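Long-range contacts in glucosamine kinase (Streptacidiphilus jiangxiensis, PDB 6HWJ), which phosphorylates D-glucosamine to D-glucosamine 6-phosphate with ATP and magnesium, and also acts, less well, on glucose: residues R57-L62 with V132-R137; M229-A234 with L387-L392; D287-T292 with D394-T399; D347-V352 with R366-A371. All coordinates share one frame; numbering follows the deposited sequence.

Contact 1: R57-L62 with V132-R137; sequences RWTVPL and VKWAVR
The side chain of R137 leaves its backbone with CG opposite the backbone N (chi1 -178°) and then bends at chi2 (65°), which lays CD over one face of the six-membered ring of W58. Both side chains lie on the same face of the sheet. R137 CD stands 4.2 Å from the centroid of that ring, almost exactly on the ring normal, a CH-pi contact. The guanidinium lies farther off and adds at most a weak cation-pi attraction. R137 is poorly ordered, so its position over the ring is less certain. V136 CG1 reaches the same ring at its edge, 4.0 Å from W58 CE3.

The backbones run antiparallel here. W58 and R137 form a non-hydrogen-bonded pair. Next to it, T59 N donates to V136 O at 2.8 Å, in the carbonyl plane. The same oxygen receives a CA-H contact from W58. T59 CB packs against A135 O at 3.2 Å. T59 OG1 is buried and has no polar partner in the model. A water lies within hydrogen-bonding distance of both T59 O and A135 O.

Further along, P61 CB lies over one face of the W134 indole, 3.8 Å from the centroid of its six-membered ring. V132 CG1 covers the opposite face. L83 of helix 79-88 also touches W134.

Strand 130-134 carries K133, inferred to bind ATP. Past W134 the chain leaves the six-stranded sheet and forms an antiparallel bridge to W58 at R137. With the P61-W134 packing, this joins that sheet to the N-terminal antiparallel sheet beside the inferred nucleotide site.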
loop_
_atom_site.group_PDB
_atom_site.type_symbol
_atom_site.label_atom_id
_atom_site.label_comp_id
_atom_site.label_asym_id
_atom_site.label_seq_id
_atom_site.Cartn_x
_atom_site.Cartn_y
_atom_site.Cartn_z
ATOM N N ARG A 57 -4.343 16.936 13.668
ATOM C CA ARG A 57 -3.389 17.609 12.795
ATOM C C ARG A 57 -3.708 17.307 11.343
ATOM O O ARG A 57 -4.169 16.213 11.007
ATOM C CB ARG A 57 -1.950 17.184 13.079
ATOM C CG ARG A 57 -1.396 17.682 14.380
ATOM C CD ARG A 57 0.135 17.765 14.314
ATOM N NE ARG A 57 0.753 16.497 13.932
ATOM C CZ ARG A 57 2.054 16.340 13.700
ATOM N NH1 ARG A 57 2.528 15.152 13.353
ATOM N NH2 ARG A 57 2.879 17.370 13.808
ATOM N N TRP A 58 -3.421 18.283 10.475
ATOM C CA TRP A 58 -3.829 18.221 9.085
ATOM C C TRP A 58 -2.756 18.805 8.173
ATOM O O TRP A 58 -2.128 19.807 8.510
ATOM C CB TRP A 58 -5.132 19.026 8.854
ATOM C CG TRP A 58 -6.244 18.706 9.810
ATOM C CD1 TRP A 58 -6.384 19.162 11.101
ATOM C CD2 TRP A 58 -7.379 17.885 9.547
ATOM N NE1 TRP A 58 -7.544 18.671 11.643
ATOM C CE2 TRP A 58 -8.168 17.877 10.714
ATOM C CE3 TRP A 58 -7.798 17.137 8.439
ATOM C CZ2 TRP A 58 -9.357 17.146 10.811
ATOM C CZ3 TRP A 58 -8.991 16.425 8.535
ATOM C CH2 TRP A 58 -9.747 16.433 9.706
ATOM N N THR A 59 -2.578 18.196 7.011
ATOM C CA THR A 59 -1.823 18.803 5.917
ATOM C C THR A 59 -2.804 19.620 5.098
ATOM O O THR A 59 -3.810 19.082 4.629
ATOM C CB THR A 59 -1.155 17.763 5.023
ATOM O OG1 THR A 59 -0.292 16.945 5.809
ATOM C CG2 THR A 59 -0.344 18.435 3.893
ATOM N N VAL A 60 -2.506 20.902 4.912
ATOM C CA VAL A 60 -3.428 21.762 4.182
ATOM C C VAL A 60 -2.680 22.515 3.095
ATOM O O VAL A 60 -1.820 23.348 3.420
ATOM C CB VAL A 60 -4.135 22.753 5.124
ATOM C CG1 VAL A 60 -5.235 23.464 4.348
ATOM C CG2 VAL A 60 -4.707 22.033 6.350
ATOM N N PRO A 61 -2.971 22.270 1.809
ATOM C CA PRO A 61 -2.463 23.169 0.775
ATOM C C PRO A 61 -3.227 24.474 0.840
ATOM O O PRO A 61 -4.459 24.485 0.825
ATOM C CB PRO A 61 -2.728 22.405 -0.535
ATOM C CG PRO A 61 -3.960 21.604 -0.232
ATOM C CD PRO A 61 -3.871 21.239 1.250
ATOM N N LEU A 62 -2.495 25.577 0.930
ATOM C CA LEU A 62 -3.090 26.868 1.195
ATOM C C LEU A 62 -2.822 27.844 0.059
ATOM O O LEU A 62 -1.761 27.824 -0.583
ATOM C CB LEU A 62 -2.553 27.466 2.505
ATOM C CG LEU A 62 -2.949 26.701 3.762
ATOM C CD1 LEU A 62 -1.986 27.074 4.884
ATOM C CD2 LEU A 62 -4.386 26.996 4.168
ATOM N N VAL A 132 0.410 14.770 -7.837
ATOM C CA VAL A 132 0.670 15.269 -6.503
ATOM C C VAL A 132 -0.417 14.703 -5.598
ATOM O O VAL A 132 -1.615 14.886 -5.858
ATOM C CB VAL A 132 0.657 16.800 -6.452
ATOM C CG1 VAL A 132 0.794 17.279 -4.988
ATOM C CG2 VAL A 132 1.739 17.384 -7.335
ATOM N N LYS A 133 -0.004 14.031 -4.542
ATOM C CA LYS A 133 -0.919 13.431 -3.571
ATOM C C LYS A 133 -0.655 14.116 -2.243
ATOM O O LYS A 133 0.432 13.943 -1.674
ATOM C CB LYS A 133 -0.698 11.928 -3.467
ATOM C CG LYS A 133 -1.629 11.236 -2.477
ATOM C CD LYS A 133 -1.400 9.726 -2.498
ATOM C CE LYS A 133 -2.374 8.999 -1.576
ATOM N NZ LYS A 133 -2.066 7.541 -1.481
ATOM N N TRP A 134 -1.634 14.893 -1.772
ATOM C CA TRP A 134 -1.562 15.520 -0.469
ATOM C C TRP A 134 -2.001 14.539 0.611
ATOM O O TRP A 134 -3.075 13.939 0.514
ATOM C CB TRP A 134 -2.481 16.744 -0.389
ATOM C CG TRP A 134 -2.212 17.813 -1.390
ATOM C CD1 TRP A 134 -2.957 18.091 -2.505
ATOM C CD2 TRP A 134 -1.136 18.741 -1.377
ATOM N NE1 TRP A 134 -2.401 19.151 -3.180
ATOM C CE2 TRP A 134 -1.282 19.567 -2.512
ATOM C CE3 TRP A 134 -0.065 18.966 -0.513
ATOM C CZ2 TRP A 134 -0.392 20.588 -2.807
ATOM C CZ3 TRP A 134 0.819 19.983 -0.800
ATOM C CH2 TRP A 134 0.650 20.790 -1.945
ATOM N N ALA A 135 -1.188 14.388 1.641
ATOM C CA ALA A 135 -1.688 13.820 2.880
ATOM C C ALA A 135 -2.779 14.761 3.374
ATOM O O ALA A 135 -2.802 15.955 3.031
ATOM C CB ALA A 135 -0.572 13.667 3.904
ATOM N N VAL A 136 -3.724 14.218 4.106
ATOM C CA VAL A 136 -4.790 15.046 4.672
ATOM C C VAL A 136 -4.667 14.986 6.192
ATOM O O VAL A 136 -4.101 15.889 6.825
ATOM C CB VAL A 136 -6.167 14.581 4.181
ATOM C CG1 VAL A 136 -7.277 15.403 4.831
ATOM C CG2 VAL A 136 -6.244 14.688 2.672
ATOM N N ARG A 137 -5.161 13.910 6.788
ATOM C CA ARG A 137 -5.033 13.724 8.230
ATOM C C ARG A 137 -3.636 13.204 8.541
ATOM O O ARG A 137 -3.148 12.284 7.891
ATOM C CB ARG A 137 -6.106 12.756 8.733
ATOM C CG ARG A 137 -6.101 12.526 10.228
ATOM C CD ARG A 137 -6.439 13.787 11.003
ATOM N NE ARG A 137 -6.514 13.525 12.441
ATOM C CZ ARG A 137 -7.611 13.115 13.076
ATOM N NH1 ARG A 137 -8.740 12.914 12.407
ATOM N NH2 ARG A 137 -7.575 12.906 14.384
HETATM O O HOH W 1 -4.504 18.154 2.217
#

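Contact 2: M229-A234 with L387-L392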
loop_
_atom_site.group_PDB
_atom_site.type_symbol
_atom_site.label_atom_id
_atom_site.label_comp_id
_atom_site.label_asym_id
_atom_site.label_seq_id
_atom_site.Cartn_x
_atom_site.Cartn_y
_atom_site.Cartn_z
ATOM N N MET A 229 12.496 -5.066 -5.112
ATOM C CA MET A 229 11.893 -4.186 -4.112
ATOM C C MET A 229 12.462 -4.475 -2.723
ATOM O O MET A 229 12.940 -3.560 -2.033
ATOM C CB MET A 229 10.370 -4.367 -4.137
ATOM C CG MET A 229 9.595 -3.450 -3.200
ATOM S SD MET A 229 7.806 -3.795 -3.269
ATOM C CE MET A 229 7.719 -5.296 -2.298
ATOM N N HIS A 230 12.465 -5.754 -2.313
ATOM C CA HIS A 230 12.951 -6.085 -0.973
ATOM C C HIS A 230 14.441 -5.791 -0.817
ATOM O O HIS A 230 14.878 -5.300 0.229
ATOM C CB HIS A 230 12.663 -7.553 -0.650
ATOM C CG HIS A 230 11.228 -7.836 -0.372
ATOM N ND1 HIS A 230 10.694 -9.106 -0.431
ATOM C CD2 HIS A 230 10.212 -7.016 -0.021
ATOM C CE1 HIS A 230 9.411 -9.048 -0.129
ATOM N NE2 HIS A 230 9.095 -7.789 0.116
ATOM N N ALA A 231 15.239 -6.085 -1.838
ATOM C CA ALA A 231 16.669 -5.821 -1.753
ATOM C C ALA A 231 16.936 -4.344 -1.513
ATOM O O ALA A 231 17.833 -3.983 -0.747
ATOM C CB ALA A 231 17.377 -6.298 -3.024
ATOM N N ALA A 232 16.168 -3.472 -2.163
ATOM C CA ALA A 232 16.346 -2.042 -1.975
ATOM C C ALA A 232 15.867 -1.605 -0.598
ATOM O O ALA A 232 16.530 -0.804 0.066
ATOM C CB ALA A 232 15.580 -1.257 -3.058
ATOM N N LEU A 233 14.698 -2.089 -0.168
ATOM C CA LEU A 233 14.182 -1.715 1.142
ATOM C C LEU A 233 15.099 -2.218 2.245
ATOM O O LEU A 233 15.317 -1.529 3.253
ATOM C CB LEU A 233 12.763 -2.260 1.316
ATOM C CG LEU A 233 11.710 -1.743 0.348
ATOM C CD1 LEU A 233 10.408 -2.474 0.551
ATOM C CD2 LEU A 233 11.489 -0.224 0.446
ATOM N N ALA A 234 15.664 -3.408 2.073
ATOM C CA ALA A 234 16.500 -3.992 3.112
ATOM C C ALA A 234 17.792 -3.212 3.314
ATOM O O ALA A 234 18.449 -3.387 4.348
ATOM C CB ALA A 234 16.827 -5.452 2.783
ATOM N N LEU A 387 21.162 -10.560 -6.397
ATOM C CA LEU A 387 21.406 -9.315 -5.686
ATOM C C LEU A 387 22.101 -9.529 -4.343
ATOM O O LEU A 387 22.206 -8.583 -3.560
ATOM C CB LEU A 387 20.076 -8.570 -5.461
ATOM C CG LEU A 387 19.315 -8.230 -6.741
ATOM C CD1 LEU A 387 17.957 -7.641 -6.426
ATOM C CD2 LEU A 387 20.117 -7.268 -7.612
ATOM N N ASP A 388 22.567 -10.745 -4.062
ATOM C CA ASP A 388 23.206 -11.065 -2.789
ATOM C C ASP A 388 22.359 -10.586 -1.609
ATOM O O ASP A 388 22.845 -9.938 -0.680
ATOM C CB ASP A 388 24.613 -10.466 -2.728
ATOM C CG ASP A 388 25.547 -11.064 -3.760
ATOM O OD1 ASP A 388 25.494 -12.295 -3.974
ATOM O OD2 ASP A 388 26.331 -10.302 -4.363
ATOM N N ALA A 389 21.066 -10.914 -1.656
ATOM C CA ALA A 389 20.111 -10.557 -0.614
ATOM C C ALA A 389 19.311 -11.777 -0.171
ATOM O O ALA A 389 18.163 -11.646 0.268
ATOM C CB ALA A 389 19.172 -9.455 -1.095
ATOM N N ASP A 390 19.907 -12.966 -0.273
ATOM C CA ASP A 390 19.178 -14.203 -0.007
ATOM C C ASP A 390 18.591 -14.233 1.403
ATOM O O ASP A 390 17.502 -14.786 1.622
ATOM C CB ASP A 390 20.099 -15.416 -0.188
ATOM C CG ASP A 390 20.925 -15.348 -1.455
ATOM O OD1 ASP A 390 21.852 -14.514 -1.527
ATOM O OD2 ASP A 390 20.645 -16.135 -2.378
ATOM N N ASP A 391 19.304 -13.659 2.376
ATOM C CA ASP A 391 19.000 -13.879 3.785
ATOM C C ASP A 391 17.817 -13.064 4.305
ATOM O O ASP A 391 17.430 -13.243 5.465
ATOM C CB ASP A 391 20.239 -13.567 4.639
ATOM C CG ASP A 391 20.870 -12.228 4.292
ATOM O OD1 ASP A 391 20.307 -11.495 3.448
ATOM O OD2 ASP A 391 21.939 -11.912 4.859
ATOM N N LEU A 392 17.234 -12.167 3.506
ATOM C CA LEU A 392 16.057 -11.465 3.988
ATOM C C LEU A 392 14.802 -12.311 3.891
ATOM O O LEU A 392 13.796 -11.986 4.536
ATOM C CB LEU A 392 15.883 -10.150 3.213
ATOM C CG LEU A 392 15.648 -10.196 1.721
ATOM C CD1 LEU A 392 14.177 -10.393 1.394
ATOM C CD2 LEU A 392 16.185 -8.912 1.086
#
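A231 and A389 bring their CA atoms within 6.0 Å, where the C-terminal part of helix 212-234 meets the turn that follows helix 362-386. The contact is made by apolar side chains. A231 CB touches L387 CD1 at 3.7 Å and A389 CB at 4.1 Å. The small methyl is consistent with the close approach of the loop.

L392 packs on the helix beside A231, its two methyls divided between H230 and A234. CD1 sits 3.8 Å from H230 CB and also lies near H230 ND1. CD2 packs on A234 CB at 3.9 Å. The side chains of L392 and H230 cross at about a right angle. L392 CG is placed between its backbone N and carbonyl carbon (chi1 62°), an uncommon torsion for leucine.

The loop takes its shape from a Schellman motif that ends helix 362-386. D388, with positive phi, is its C-prime residue. A389 N reaches back to L384 O, and D388 N to A385 O. A short 3-10 segment, 390-392, follows and carries L392 to the helix.

H230 begins toward the loop, but its imidazole leads away. Its ring nitrogens are both engaged: ND1 bonds to Y380 OH and NE2 to D338 OD2. These bonds link the histidine to helices 362-386 and 335-356. Y380 and L384 of helix 362-386, with A335 of helix 335-356, also pack against L392.

Contact 3: D287-T292 with D394-T399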
loop_
_atom_site.group_PDB
_atom_site.type_symbol
_atom_site.label_atom_id
_atom_site.label_comp_id
_atom_site.label_asym_id
_atom_site.label_seq_id
_atom_site.Cartn_x
_atom_site.Cartn_y
_atom_site.Cartn_z
ATOM N N ASP A 287 6.677 -19.995 17.293
ATOM C CA ASP A 287 7.517 -19.715 18.455
ATOM C C ASP A 287 8.981 -20.029 18.180
ATOM O O ASP A 287 9.869 -19.431 18.796
ATOM C CB ASP A 287 7.016 -20.504 19.667
ATOM C CG ASP A 287 5.606 -20.110 20.074
ATOM O OD1 ASP A 287 5.222 -18.942 19.846
ATOM O OD2 ASP A 287 4.880 -20.971 20.619
ATOM N N ALA A 288 9.258 -20.943 17.259
ATOM C CA ALA A 288 10.629 -21.300 16.925
ATOM C C ALA A 288 11.266 -20.363 15.907
ATOM O O ALA A 288 12.424 -20.573 15.539
ATOM C CB ALA A 288 10.684 -22.727 16.381
ATOM N N LEU A 289 10.549 -19.340 15.451
ATOM C CA LEU A 289 11.046 -18.443 14.416
ATOM C C LEU A 289 11.562 -17.125 14.978
ATOM O O LEU A 289 11.746 -16.168 14.224
ATOM C CB LEU A 289 9.954 -18.179 13.380
ATOM C CG LEU A 289 9.447 -19.438 12.672
ATOM C CD1 LEU A 289 8.409 -19.079 11.653
ATOM C CD2 LEU A 289 10.590 -20.230 12.029
ATOM N N ALA A 290 11.805 -17.054 16.282
ATOM C CA ALA A 290 12.439 -15.877 16.854
ATOM C C ALA A 290 13.797 -15.657 16.203
ATOM O O ALA A 290 14.550 -16.600 15.968
ATOM C CB ALA A 290 12.597 -16.031 18.363
ATOM N N GLY A 291 14.104 -14.400 15.898
ATOM C CA GLY A 291 15.318 -14.050 15.200
ATOM C C GLY A 291 15.153 -13.866 13.700
ATOM O O GLY A 291 16.085 -13.393 13.050
ATOM N N THR A 292 14.010 -14.232 13.136
ATOM C CA THR A 292 13.815 -14.079 11.700
ATOM C C THR A 292 13.868 -12.597 11.338
ATOM O O THR A 292 13.399 -11.753 12.112
ATOM C CB THR A 292 12.481 -14.701 11.275
ATOM O OG1 THR A 292 12.439 -14.818 9.850
ATOM C CG2 THR A 292 11.305 -13.860 11.745
ATOM N N ASP A 394 12.955 -15.647 4.802
ATOM C CA ASP A 394 12.886 -16.838 5.668
ATOM C C ASP A 394 11.651 -17.634 5.245
ATOM O O ASP A 394 10.523 -17.300 5.631
ATOM C CB ASP A 394 12.820 -16.429 7.133
ATOM C CG ASP A 394 12.908 -17.621 8.090
ATOM O OD1 ASP A 394 12.798 -18.782 7.635
ATOM O OD2 ASP A 394 13.055 -17.383 9.305
ATOM N N ASP A 395 11.864 -18.685 4.444
ATOM C CA ASP A 395 10.743 -19.410 3.859
ATOM C C ASP A 395 10.081 -20.371 4.839
ATOM O O ASP A 395 9.057 -20.976 4.499
ATOM C CB ASP A 395 11.176 -20.160 2.594
ATOM C CG ASP A 395 12.344 -21.089 2.829
ATOM O OD1 ASP A 395 12.680 -21.358 4.001
ATOM O OD2 ASP A 395 12.932 -21.532 1.824
ATOM N N ARG A 396 10.610 -20.511 6.050
ATOM C CA ARG A 396 9.846 -21.191 7.092
ATOM C C ARG A 396 8.525 -20.490 7.361
ATOM O O ARG A 396 7.583 -21.123 7.835
ATOM C CB ARG A 396 10.665 -21.275 8.381
ATOM C CG ARG A 396 11.970 -22.061 8.231
ATOM C CD ARG A 396 12.804 -21.960 9.494
ATOM N NE ARG A 396 13.109 -20.572 9.835
ATOM C CZ ARG A 396 13.661 -20.187 10.979
ATOM N NH1 ARG A 396 13.977 -21.090 11.902
ATOM N NH2 ARG A 396 13.897 -18.903 11.198
ATOM N N LEU A 397 8.432 -19.198 7.051
ATOM C CA LEU A 397 7.219 -18.429 7.292
ATOM C C LEU A 397 6.168 -18.621 6.219
ATOM O O LEU A 397 5.043 -18.149 6.395
ATOM C CB LEU A 397 7.558 -16.949 7.397
ATOM C CG LEU A 397 8.322 -16.515 8.642
ATOM C CD1 LEU A 397 8.946 -15.155 8.444
ATOM C CD2 LEU A 397 7.375 -16.497 9.826
ATOM N N LEU A 398 6.499 -19.289 5.103
ATOM C CA LEU A 398 5.563 -19.343 3.988
ATOM C C LEU A 398 4.229 -19.953 4.407
ATOM O O LEU A 398 3.171 -19.363 4.192
ATOM C CB LEU A 398 6.166 -20.139 2.829
ATOM C CG LEU A 398 7.175 -19.405 1.951
ATOM C CD1 LEU A 398 7.606 -20.281 0.782
ATOM C CD2 LEU A 398 6.570 -18.098 1.463
ATOM N N THR A 399 4.252 -21.147 5.003
ATOM C CA THR A 399 2.977 -21.805 5.296
ATOM C C THR A 399 2.168 -21.055 6.350
ATOM O O THR A 399 0.993 -20.757 6.097
ATOM C CB THR A 399 3.217 -23.253 5.691
ATOM O OG1 THR A 399 3.938 -23.905 4.636
ATOM C CG2 THR A 399 1.877 -23.982 5.912
HETATM O O HOH W 2 15.440 -17.728 13.453
#
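T292 OG1 donates to D394 OD2 at 2.7 Å, reaching the carboxylate oxygen on its anti side. R396 takes the syn side of the same oxygen through NH2, at 2.6 Å. R396 NE bonds to D394 OD1 at 2.9 Å, so the guanidinium grips the carboxylate side-on with two nitrogens, a salt bridge. R396 N meets D394 OD1 from above the carboxylate plane, an Asx turn. Each carboxylate oxygen thus has two donors.

L289 CD2 lies over the centre of one guanidinium face, 3.2 Å from R396 CZ. A bend at chi3 (-58°) turns the R396 chain back so that its guanidinium meets both the leucine and the carboxylate. The other methyl, L289 CD1, presses on L397 CD2 at 3.3 Å, tighter than usual. A water bridges R396 NH2 to A290 O.

Behind this shell, a type II turn from L289 to T292 sets the positions of L289 and T292. G291 sits in it with positive phi.

W249 of helix 243-263 touches both T292 and L397, and A336 of helix 335-356 packs on L397. The contact thus joins the loop between helix 266-284 and strand 293-295 to D394 and the 3-10 turn 395-397, which lead into helix 398-416.

Contact 4: D347-V352 with R366-A371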
loop_
_atom_site.group_PDB
_atom_site.type_symbol
_atom_site.label_atom_id
_atom_site.label_comp_id
_atom_site.label_asym_id
_atom_site.label_seq_id
_atom_site.Cartn_x
_atom_site.Cartn_y
_atom_site.Cartn_z
ATOM N N ASP A 347 -3.058 -16.955 -6.653
ATOM C CA ASP A 347 -4.033 -18.028 -6.484
ATOM C C ASP A 347 -5.455 -17.490 -6.641
ATOM O O ASP A 347 -6.278 -18.059 -7.372
ATOM C CB ASP A 347 -3.825 -18.668 -5.109
ATOM C CG ASP A 347 -4.667 -19.894 -4.893
ATOM O OD1 ASP A 347 -5.887 -19.838 -5.109
ATOM O OD2 ASP A 347 -4.109 -20.919 -4.491
ATOM N N HIS A 348 -5.752 -16.386 -5.969
ATOM C CA HIS A 348 -7.110 -15.828 -5.983
ATOM C C HIS A 348 -7.529 -15.359 -7.384
ATOM O O HIS A 348 -8.715 -15.467 -7.744
ATOM C CB HIS A 348 -7.203 -14.694 -4.985
ATOM C CG HIS A 348 -6.863 -15.109 -3.588
ATOM N ND1 HIS A 348 -6.582 -14.209 -2.583
ATOM C CD2 HIS A 348 -6.727 -16.337 -3.039
ATOM C CE1 HIS A 348 -6.304 -14.869 -1.469
ATOM N NE2 HIS A 348 -6.403 -16.161 -1.714
ATOM N N VAL A 349 -6.586 -14.817 -8.153
ATOM C CA VAL A 349 -6.857 -14.462 -9.540
ATOM C C VAL A 349 -7.382 -15.666 -10.296
ATOM O O VAL A 349 -8.367 -15.574 -11.028
ATOM C CB VAL A 349 -5.592 -13.892 -10.212
ATOM C CG1 VAL A 349 -5.779 -13.798 -11.729
ATOM C CG2 VAL A 349 -5.280 -12.518 -9.653
ATOM N N GLY A 350 -6.729 -16.807 -10.124
ATOM C CA GLY A 350 -7.182 -18.017 -10.764
ATOM C C GLY A 350 -8.562 -18.426 -10.304
ATOM O O GLY A 350 -9.391 -18.851 -11.113
ATOM N N ARG A 351 -8.835 -18.308 -8.995
ATOM C CA ARG A 351 -10.150 -18.683 -8.501
ATOM C C ARG A 351 -11.223 -17.792 -9.112
ATOM O O ARG A 351 -12.310 -18.265 -9.457
ATOM C CB ARG A 351 -10.204 -18.595 -6.968
ATOM C CG ARG A 351 -9.124 -19.393 -6.255
ATOM C CD ARG A 351 -9.128 -20.849 -6.603
ATOM N NE ARG A 351 -7.946 -21.519 -6.042
ATOM C CZ ARG A 351 -7.647 -22.797 -6.239
ATOM N NH1 ARG A 351 -8.447 -23.571 -6.978
ATOM N NH2 ARG A 351 -6.550 -23.299 -5.711
ATOM N N VAL A 352 -10.941 -16.489 -9.214
ATOM C CA VAL A 352 -11.924 -15.541 -9.740
ATOM C C VAL A 352 -12.211 -15.826 -11.218
ATOM O O VAL A 352 -13.366 -15.767 -11.660
ATOM C CB VAL A 352 -11.410 -14.105 -9.529
ATOM C CG1 VAL A 352 -12.226 -13.105 -10.373
ATOM C CG2 VAL A 352 -11.460 -13.742 -8.036
ATOM N N ARG A 366 -6.209 -24.136 -12.928
ATOM C CA ARG A 366 -5.672 -24.686 -11.686
ATOM C C ARG A 366 -4.219 -25.110 -11.855
ATOM O O ARG A 366 -3.405 -24.926 -10.943
ATOM C CB ARG A 366 -6.533 -25.863 -11.221
ATOM C CG ARG A 366 -7.955 -25.451 -10.833
ATOM C CD ARG A 366 -8.788 -26.634 -10.373
ATOM N NE ARG A 366 -8.356 -27.152 -9.077
ATOM C CZ ARG A 366 -8.827 -28.265 -8.521
ATOM N NH1 ARG A 366 -9.746 -28.990 -9.147
ATOM N NH2 ARG A 366 -8.375 -28.655 -7.338
ATOM N N ALA A 367 -3.865 -25.641 -13.025
ATOM C CA ALA A 367 -2.462 -25.889 -13.326
ATOM C C ALA A 367 -1.668 -24.594 -13.270
ATOM O O ALA A 367 -0.537 -24.563 -12.764
ATOM C CB ALA A 367 -2.323 -26.528 -14.706
ATOM N N TRP A 368 -2.263 -23.500 -13.749
ATOM C CA TRP A 368 -1.577 -22.215 -13.730
ATOM C C TRP A 368 -1.409 -21.703 -12.300
ATOM O O TRP A 368 -0.371 -21.115 -11.958
ATOM C CB TRP A 368 -2.354 -21.192 -14.588
ATOM C CG TRP A 368 -1.815 -19.796 -14.471
ATOM C CD1 TRP A 368 -0.887 -19.201 -15.277
ATOM C CD2 TRP A 368 -2.156 -18.839 -13.469
ATOM N NE1 TRP A 368 -0.635 -17.910 -14.834
ATOM C CE2 TRP A 368 -1.397 -17.671 -13.724
ATOM C CE3 TRP A 368 -3.049 -18.843 -12.384
ATOM C CZ2 TRP A 368 -1.498 -16.521 -12.933
ATOM C CZ3 TRP A 368 -3.150 -17.699 -11.602
ATOM C CH2 TRP A 368 -2.389 -16.552 -11.882
ATOM N N ILE A 369 -2.420 -21.895 -11.450
ATOM C CA ILE A 369 -2.296 -21.474 -10.057
ATOM C C ILE A 369 -1.052 -22.084 -9.421
ATOM O O ILE A 369 -0.233 -21.383 -8.807
ATOM C CB ILE A 369 -3.566 -21.846 -9.269
ATOM C CG1 ILE A 369 -4.749 -20.998 -9.751
ATOM C CG2 ILE A 369 -3.327 -21.656 -7.757
ATOM C CD1 ILE A 369 -6.066 -21.343 -9.066
ATOM N N ALA A 370 -0.904 -23.410 -9.539
ATOM C CA ALA A 370 0.239 -24.083 -8.941
ATOM C C ALA A 370 1.541 -23.648 -9.606
ATOM O O ALA A 370 2.527 -23.329 -8.926
ATOM C CB ALA A 370 0.061 -25.603 -9.049
ATOM N N ALA A 371 1.562 -23.617 -10.944
ATOM C CA ALA A 371 2.785 -23.255 -11.652
ATOM C C ALA A 371 3.146 -21.789 -11.446
ATOM O O ALA A 371 4.342 -21.444 -11.408
ATOM C CB ALA A 371 2.624 -23.577 -13.134
#
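Helices 347-352 and 366-371 run antiparallel, with axes 9.0 Å apart at closest approach and 174° between their directions. They belong to consecutive helices, 335-356 and 362-386, which form an antiparallel helical hairpin. By CA atoms, D347 and I369 are nearest, 5.3 Å apart.

I369 fills the middle of the interface. Its carbons spread over three residues. CG1 and CD1 lie by G350, whose lack of a side chain leaves room, with I369 CD1 3.9 Å from G350 CA. CG2 lies against the carboxylate of D347, 3.4 Å from OD2. CD1 also sits over the centre of one face of the R351 guanidinium.

A bend at chi2 (-57°) brings the R351 chain back along its helix. R351 NE forms a salt bridge to D347 OD1 at 2.8 Å, which helps fix the guanidinium face against I369 CD1. R366 NE, in a poorly ordered side chain, comes near the plane of this group at its edge. R351 NH2 and R366 NH2 form salt bridges to the two carboxylate oxygens of D430, in helix 422-431; the shared acid probably offsets their like charges. D347 OD2 has a salt bridge to R402 of helix 398-416.

On another side of the interface, W368 NE1 bonds to A215 O of helix 212-234. The six-membered end of the indole lies obliquely against the other helix, W368 CZ3 4.0 Å from G350 N and W368 CH2 4.4 Å from V349 CG1.

In the fold
From the N terminus, contact 1 closes first. It ties strand 57-65 of the N-terminal sheet to the end of strand 130-134, and it is complete before the other three open. Contact 2 then opens in helix 212-234 and contact 3 in the loop before strand 293-295. Contact 4 opens and closes within the helical hairpin 335-386, so it is nested inside both of their loops. Contact 2 closes at 387-392 and contact 3 at 394-399, so these two cross. Their centres are about 17 Å apart. Contacts 2, 3 and 4 tie together the helical part of the chain; contacts 3 and 4 lie across the chain's centre from contact 1.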